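PDB 3I57: mucus binding protein from Lactobacillus reuteri, which probably binds mucus at the bacterial cell surface through repeats such as this one, which also has immunoglobulin-binding activity. Local coordinates for residues Gly45-Lys50 with Lys74-Asn79. Residues are numbered along the deposited sequence; the frame is centred on the assembly and turned at random.
Sequences GYELFK and KHHREN
One face of the Phe-49 ring is covered by the Lys-74 side chain, whose CE lies 3.3 Å from Phe-49 CD1. A bend at the last torsion of the lysine (chi4 -49°) brings NZ over the face of the same ring in a cation-pi contact. From NZ of Lys-74 to the centroid of the Phe-49 ring is 4.5 Å. The Tyr-46 ring takes the carbonyl O of Lys-74 at its edge and runs alongside His-75, the two planes almost perpendicular (89°), with Tyr-46 CE1 3.8 Å from His-75 CD2. Tyr-46 OH and His-75 NE2 converge on Asp-10, while His-75 ND1 is bonded to Asp-127. His-76 meets Glu-47 edge-on: ND1 donates to Glu-47 OE2 (3.2 Å) within the imidazole plane, yet reaches the oxygen from above the carboxylate. With CG anti to the backbone N (chi1 -173°), the extended chain of Glu-47 carries the carboxylate across to this imidazole, and a water links its OE2 to the amide of Arg-77.

The backbones pair antiparallel. Glu-47 and Lys-74 exchange two backbone bonds, Glu-47 N to Lys-74 O at 2.9 Å and Lys-74 N to Glu-47 O at 2.8 Å. Beyond them His-76 N donates to Gly-45 O, at 2.9 Å; this glycine closes the Schellman motif that ends helix 35-43. The pairing belongs to the beta-grasp fold, where strand 67-80 passes from strand 46-51 to strand 112-127 of the second half of the repeat. The carboxylate of Glu-47 would probably raise the proton affinity of His-76, and Asp-10 and Asp-127, one at each ring nitrogen, that of His-75.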
loop_
_atom_site.group_PDB
_atom_site.type_symbol
_atom_site.label_atom_id
_atom_site.label_comp_id
_atom_site.label_asym_id
_atom_site.label_seq_id
_atom_site.Cartn_x
_atom_site.Cartn_y
_atom_site.Cartn_z
ATOM N N GLY A 45 -5.789 11.369 10.579
ATOM C CA GLY A 45 -5.171 10.046 10.469
ATOM C C GLY A 45 -4.143 9.691 11.506
ATOM O O GLY A 45 -3.699 8.540 11.582
ATOM N N TYR A 46 -3.730 10.670 12.297
ATOM C CA TYR A 46 -2.707 10.412 13.305
ATOM C C TYR A 46 -3.257 9.655 14.488
ATOM O O TYR A 46 -4.465 9.576 14.688
ATOM C CB TYR A 46 -2.084 11.739 13.785
ATOM C CG TYR A 46 -1.211 12.358 12.736
ATOM C CD1 TYR A 46 0.102 11.927 12.591
ATOM C CD2 TYR A 46 -1.697 13.329 11.860
ATOM C CE1 TYR A 46 0.925 12.452 11.632
ATOM C CE2 TYR A 46 -0.861 13.876 10.880
ATOM C CZ TYR A 46 0.455 13.428 10.800
ATOM O OH TYR A 46 1.314 13.933 9.865
ATOM N N GLU A 47 -2.343 9.115 15.289
ATOM C CA GLU A 47 -2.685 8.458 16.538
ATOM C C GLU A 47 -1.734 9.031 17.555
ATOM O O GLU A 47 -0.530 9.032 17.326
ATOM C CB GLU A 47 -2.416 6.960 16.394
ATOM C CG GLU A 47 -2.866 6.149 17.548
ATOM C CD GLU A 47 -3.101 4.720 17.120
ATOM O OE1 GLU A 47 -3.920 4.060 17.790
ATOM O OE2 GLU A 47 -2.491 4.291 16.096
ATOM N N LEU A 48 -2.260 9.498 18.683
ATOM C CA LEU A 48 -1.402 9.995 19.753
ATOM C C LEU A 48 -0.410 8.936 20.235
ATOM O O LEU A 48 -0.805 7.802 20.571
ATOM C CB LEU A 48 -2.243 10.503 20.926
ATOM C CG LEU A 48 -1.457 11.070 22.124
ATOM C CD1 LEU A 48 -0.667 12.344 21.776
ATOM C CD2 LEU A 48 -2.380 11.330 23.289
ATOM N N PHE A 49 0.873 9.306 20.276
ATOM C CA PHE A 49 1.916 8.439 20.835
ATOM C C PHE A 49 2.329 8.897 22.231
ATOM O O PHE A 49 2.352 8.115 23.196
ATOM C CB PHE A 49 3.120 8.425 19.873
ATOM C CG PHE A 49 4.305 7.651 20.386
ATOM C CD1 PHE A 49 4.251 6.275 20.486
ATOM C CD2 PHE A 49 5.477 8.307 20.753
ATOM C CE1 PHE A 49 5.355 5.554 20.956
ATOM C CE2 PHE A 49 6.583 7.587 21.219
ATOM C CZ PHE A 49 6.501 6.194 21.312
ATOM N N LYS A 50 2.645 10.178 22.344
ATOM C CA LYS A 50 3.093 10.734 23.597
ATOM C C LYS A 50 2.736 12.210 23.739
ATOM O O LYS A 50 3.203 13.048 22.961
ATOM C CB LYS A 50 4.595 10.556 23.736
ATOM C CG LYS A 50 5.119 11.181 25.014
ATOM C CD LYS A 50 6.075 10.260 25.711
ATOM C CE LYS A 50 5.420 8.913 25.833
ATOM N NZ LYS A 50 5.625 8.373 27.173
ATOM N N LYS A 74 1.968 9.101 16.001
ATOM C CA LYS A 74 2.361 8.194 14.933
ATOM C C LYS A 74 1.242 8.156 13.896
ATOM O O LYS A 74 0.209 8.824 14.053
ATOM C CB LYS A 74 2.655 6.789 15.491
ATOM C CG LYS A 74 3.778 6.752 16.488
ATOM C CD LYS A 74 3.954 5.311 17.031
ATOM C CE LYS A 74 5.343 5.092 17.622
ATOM N NZ LYS A 74 6.384 5.563 16.668
ATOM N N HIS A 75 1.423 7.374 12.838
ATOM C CA HIS A 75 0.353 7.288 11.823
ATOM C C HIS A 75 -0.581 6.134 12.204
ATOM O O HIS A 75 -0.099 5.022 12.440
ATOM C CB HIS A 75 0.949 6.985 10.450
ATOM C CG HIS A 75 1.830 8.063 9.905
ATOM N ND1 HIS A 75 2.202 8.113 8.574
ATOM C CD2 HIS A 75 2.393 9.145 10.497
ATOM C CE1 HIS A 75 2.972 9.170 8.380
ATOM N NE2 HIS A 75 3.108 9.808 9.533
ATOM N N HIS A 76 -1.877 6.394 12.292
ATOM C CA HIS A 76 -2.829 5.319 12.512
ATOM C C HIS A 76 -2.880 4.389 11.284
ATOM O O HIS A 76 -2.884 4.849 10.138
ATOM C CB HIS A 76 -4.232 5.860 12.837
ATOM C CG HIS A 76 -5.197 4.765 13.142
ATOM N ND1 HIS A 76 -5.105 4.002 14.289
ATOM C CD2 HIS A 76 -6.167 4.197 12.387
ATOM C CE1 HIS A 76 -6.031 3.060 14.259
ATOM N NE2 HIS A 76 -6.695 3.162 13.122
ATOM N N ARG A 77 -2.887 3.082 11.532
ATOM C CA ARG A 77 -2.954 2.090 10.462
ATOM C C ARG A 77 -4.120 1.142 10.640
ATOM O O ARG A 77 -4.570 0.899 11.763
ATOM C CB ARG A 77 -1.640 1.312 10.378
ATOM C CG ARG A 77 -0.481 2.193 9.872
ATOM C CD ARG A 77 0.875 1.498 9.849
ATOM N NE ARG A 77 1.845 2.370 9.191
ATOM C CZ ARG A 77 2.501 3.344 9.819
ATOM N NH1 ARG A 77 2.301 3.545 11.113
ATOM N NH2 ARG A 77 3.347 4.110 9.148
ATOM N N GLU A 78 -4.607 0.611 9.527
ATOM C CA GLU A 78 -5.673 -0.377 9.554
ATOM C C GLU A 78 -5.429 -1.398 8.445
ATOM O O GLU A 78 -5.009 -1.058 7.340
ATOM C CB GLU A 78 -7.040 0.288 9.379
ATOM C CG GLU A 78 -7.147 1.166 8.133
ATOM C CD GLU A 78 -8.530 1.802 7.959
ATOM O OE1 GLU A 78 -8.798 2.811 8.654
ATOM O OE2 GLU A 78 -9.333 1.298 7.124
ATOM N N ASN A 79 -5.678 -2.660 8.753
ATOM C CA ASN A 79 -5.526 -3.685 7.742
ATOM C C ASN A 79 -6.639 -3.562 6.711
ATOM O O ASN A 79 -7.815 -3.388 7.064
ATOM C CB ASN A 79 -5.597 -5.078 8.366
ATOM C CG ASN A 79 -4.596 -5.281 9.475
ATOM O OD1 ASN A 79 -3.438 -4.914 9.354
ATOM N ND2 ASN A 79 -5.041 -5.918 10.561
HETATM O O HOH W 1 -2.234 2.109 14.340
#